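Long-range contact in ribosomal RNA small subunit methyltransferase D (Haemophilus influenzae, PDB 2IFT), which probably transfers a methyl group from S-adenosyl-L-methionine to the N2 of guanosine 966 of 16S rRNA in the assembled 30S particle: residues G18-R23 with A71-A76. Numbering follows the deposited sequence.
Sequences GLWRGR and ALSRQA
A chi1 of 177° turns the S73 hydroxyl away from its own N and out to the backbone of G18-R23, while chi1 of -47° at W20 swings the indole back over the S73 backbone. The two meet where a type I beta turn, G18 to R21, sits against the Schellman motif that ends helix 66-73, with Q75 at positive phi and A76 N hydrogen-bonded to A71 O. The turn belongs to the loop joining strands 12-14 and 24-26, an N-terminal hairpin thereby fastened to a helix of the Rossmann-like methyltransferase domain. S73 grips the turn twice: its carbonyl O takes L19 N at 3.0 Å, and its OG accepts W20 N at 3.1 Å. The same OG is hydrogen-bonded to A17 O, so the serine ties down both the turn and the residue before it. G18 lies close in, its CA 3.1 Å from S73 OG. Beyond the polar part, S73 CA makes a CH-pi contact over one face of the W20 six-membered ring, 4.2 Å from its centroid. The packing runs on to L72, whose CB lies obliquely to the ring, 3.5 Å from W20 CZ3.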
loop_
_atom_site.group_PDB
_atom_site.type_symbol
_atom_site.label_atom_id
_atom_site.label_comp_id
_atom_site.label_asym_id
_atom_site.label_seq_id
_atom_site.Cartn_x
_atom_site.Cartn_y
_atom_site.Cartn_z
ATOM N N GLY A 18 2.417 5.432 -15.672
ATOM C CA GLY A 18 2.072 4.113 -16.163
ATOM C C GLY A 18 1.150 4.181 -17.365
ATOM O O GLY A 18 0.930 5.252 -17.937
ATOM N N LEU A 19 0.599 3.028 -17.729
ATOM C CA LEU A 19 -0.294 2.898 -18.868
ATOM C C LEU A 19 -1.554 3.730 -18.777
ATOM O O LEU A 19 -2.066 4.197 -19.796
ATOM C CB LEU A 19 -0.716 1.444 -19.041
ATOM C CG LEU A 19 0.360 0.373 -18.923
ATOM C CD1 LEU A 19 -0.217 -0.943 -19.433
ATOM C CD2 LEU A 19 1.598 0.775 -19.724
ATOM N N TRP A 20 -2.064 3.902 -17.563
ATOM C CA TRP A 20 -3.295 4.653 -17.378
ATOM C C TRP A 20 -3.087 6.076 -16.908
ATOM O O TRP A 20 -4.017 6.714 -16.417
ATOM C CB TRP A 20 -4.208 3.920 -16.394
ATOM C CG TRP A 20 -4.336 2.459 -16.682
ATOM C CD1 TRP A 20 -4.335 1.859 -17.910
ATOM C CD2 TRP A 20 -4.513 1.411 -15.726
ATOM N NE1 TRP A 20 -4.501 0.501 -17.777
ATOM C CE2 TRP A 20 -4.616 0.199 -16.444
ATOM C CE3 TRP A 20 -4.599 1.377 -14.329
ATOM C CZ2 TRP A 20 -4.799 -1.036 -15.815
ATOM C CZ3 TRP A 20 -4.781 0.149 -13.700
ATOM C CH2 TRP A 20 -4.880 -1.040 -14.447
ATOM N N ARG A 21 -1.874 6.588 -17.063
ATOM C CA ARG A 21 -1.617 7.948 -16.633
ATOM C C ARG A 21 -2.561 8.919 -17.336
ATOM O O ARG A 21 -2.769 8.836 -18.545
ATOM C CB ARG A 21 -0.165 8.333 -16.906
ATOM C CG ARG A 21 0.295 8.129 -18.328
ATOM C CD ARG A 21 1.026 9.364 -18.813
ATOM N NE ARG A 21 1.474 10.194 -17.700
ATOM C CZ ARG A 21 1.962 11.422 -17.835
ATOM N NH1 ARG A 21 2.070 11.962 -19.041
ATOM N NH2 ARG A 21 2.318 12.119 -16.766
ATOM N N GLY A 22 -3.134 9.833 -16.560
ATOM C CA GLY A 22 -4.059 10.804 -17.107
ATOM C C GLY A 22 -5.497 10.447 -16.788
ATOM O O GLY A 22 -6.345 11.321 -16.608
ATOM N N ARG A 23 -5.787 9.154 -16.714
ATOM C CA ARG A 23 -7.145 8.740 -16.417
ATOM C C ARG A 23 -7.611 9.177 -15.028
ATOM O O ARG A 23 -6.841 9.209 -14.070
ATOM C CB ARG A 23 -7.293 7.228 -16.527
ATOM C CG ARG A 23 -8.719 6.791 -16.283
ATOM C CD ARG A 23 -8.800 5.359 -15.814
ATOM N NE ARG A 23 -8.530 4.399 -16.878
ATOM C CZ ARG A 23 -9.266 4.284 -17.979
ATOM N NH1 ARG A 23 -10.315 5.076 -18.163
ATOM N NH2 ARG A 23 -8.960 3.369 -18.887
ATOM N N ALA A 71 0.093 1.622 -8.690
ATOM C CA ALA A 71 0.942 0.444 -8.820
ATOM C C ALA A 71 0.482 -0.410 -9.998
ATOM O O ALA A 71 1.301 -0.955 -10.745
ATOM C CB ALA A 71 0.902 -0.369 -7.540
ATOM N N LEU A 72 -0.831 -0.538 -10.153
ATOM C CA LEU A 72 -1.374 -1.308 -11.260
ATOM C C LEU A 72 -0.983 -0.656 -12.579
ATOM O O LEU A 72 -0.483 -1.317 -13.483
ATOM C CB LEU A 72 -2.892 -1.395 -11.158
ATOM C CG LEU A 72 -3.417 -2.405 -10.138
ATOM C CD1 LEU A 72 -4.920 -2.237 -9.979
ATOM C CD2 LEU A 72 -3.058 -3.817 -10.599
ATOM N N SER A 73 -1.198 0.648 -12.679
ATOM C CA SER A 73 -0.855 1.368 -13.895
ATOM C C SER A 73 0.591 1.089 -14.288
ATOM O O SER A 73 0.913 1.006 -15.468
ATOM C CB SER A 73 -1.045 2.868 -13.696
ATOM O OG SER A 73 -0.642 3.583 -14.853
ATOM N N ARG A 74 1.459 0.931 -13.295
ATOM C CA ARG A 74 2.869 0.682 -13.570
ATOM C C ARG A 74 3.198 -0.791 -13.755
ATOM O O ARG A 74 4.355 -1.184 -13.710
ATOM C CB ARG A 74 3.726 1.285 -12.459
ATOM C CG ARG A 74 3.280 2.687 -12.083
ATOM C CD ARG A 74 4.381 3.494 -11.420
ATOM N NE ARG A 74 3.873 4.790 -10.970
ATOM C CZ ARG A 74 4.613 5.889 -10.839
ATOM N NH1 ARG A 74 5.908 5.866 -11.128
ATOM N NH2 ARG A 74 4.054 7.013 -10.411
ATOM N N GLN A 75 2.171 -1.601 -13.966
ATOM C CA GLN A 75 2.348 -3.029 -14.191
ATOM C C GLN A 75 2.923 -3.849 -13.050
ATOM O O GLN A 75 3.813 -4.674 -13.265
ATOM C CB GLN A 75 3.194 -3.266 -15.443
ATOM C CG GLN A 75 2.386 -3.258 -16.721
ATOM C CD GLN A 75 1.614 -1.976 -16.887
ATOM O OE1 GLN A 75 2.203 -0.908 -17.075
ATOM N NE2 GLN A 75 0.288 -2.061 -16.800
ATOM N N ALA A 76 2.424 -3.631 -11.838
ATOM C CA ALA A 76 2.882 -4.419 -10.702
ATOM C C ALA A 76 2.340 -5.804 -11.014
ATOM O O ALA A 76 1.348 -5.927 -11.727
ATOM C CB ALA A 76 2.271 -3.896 -9.417
#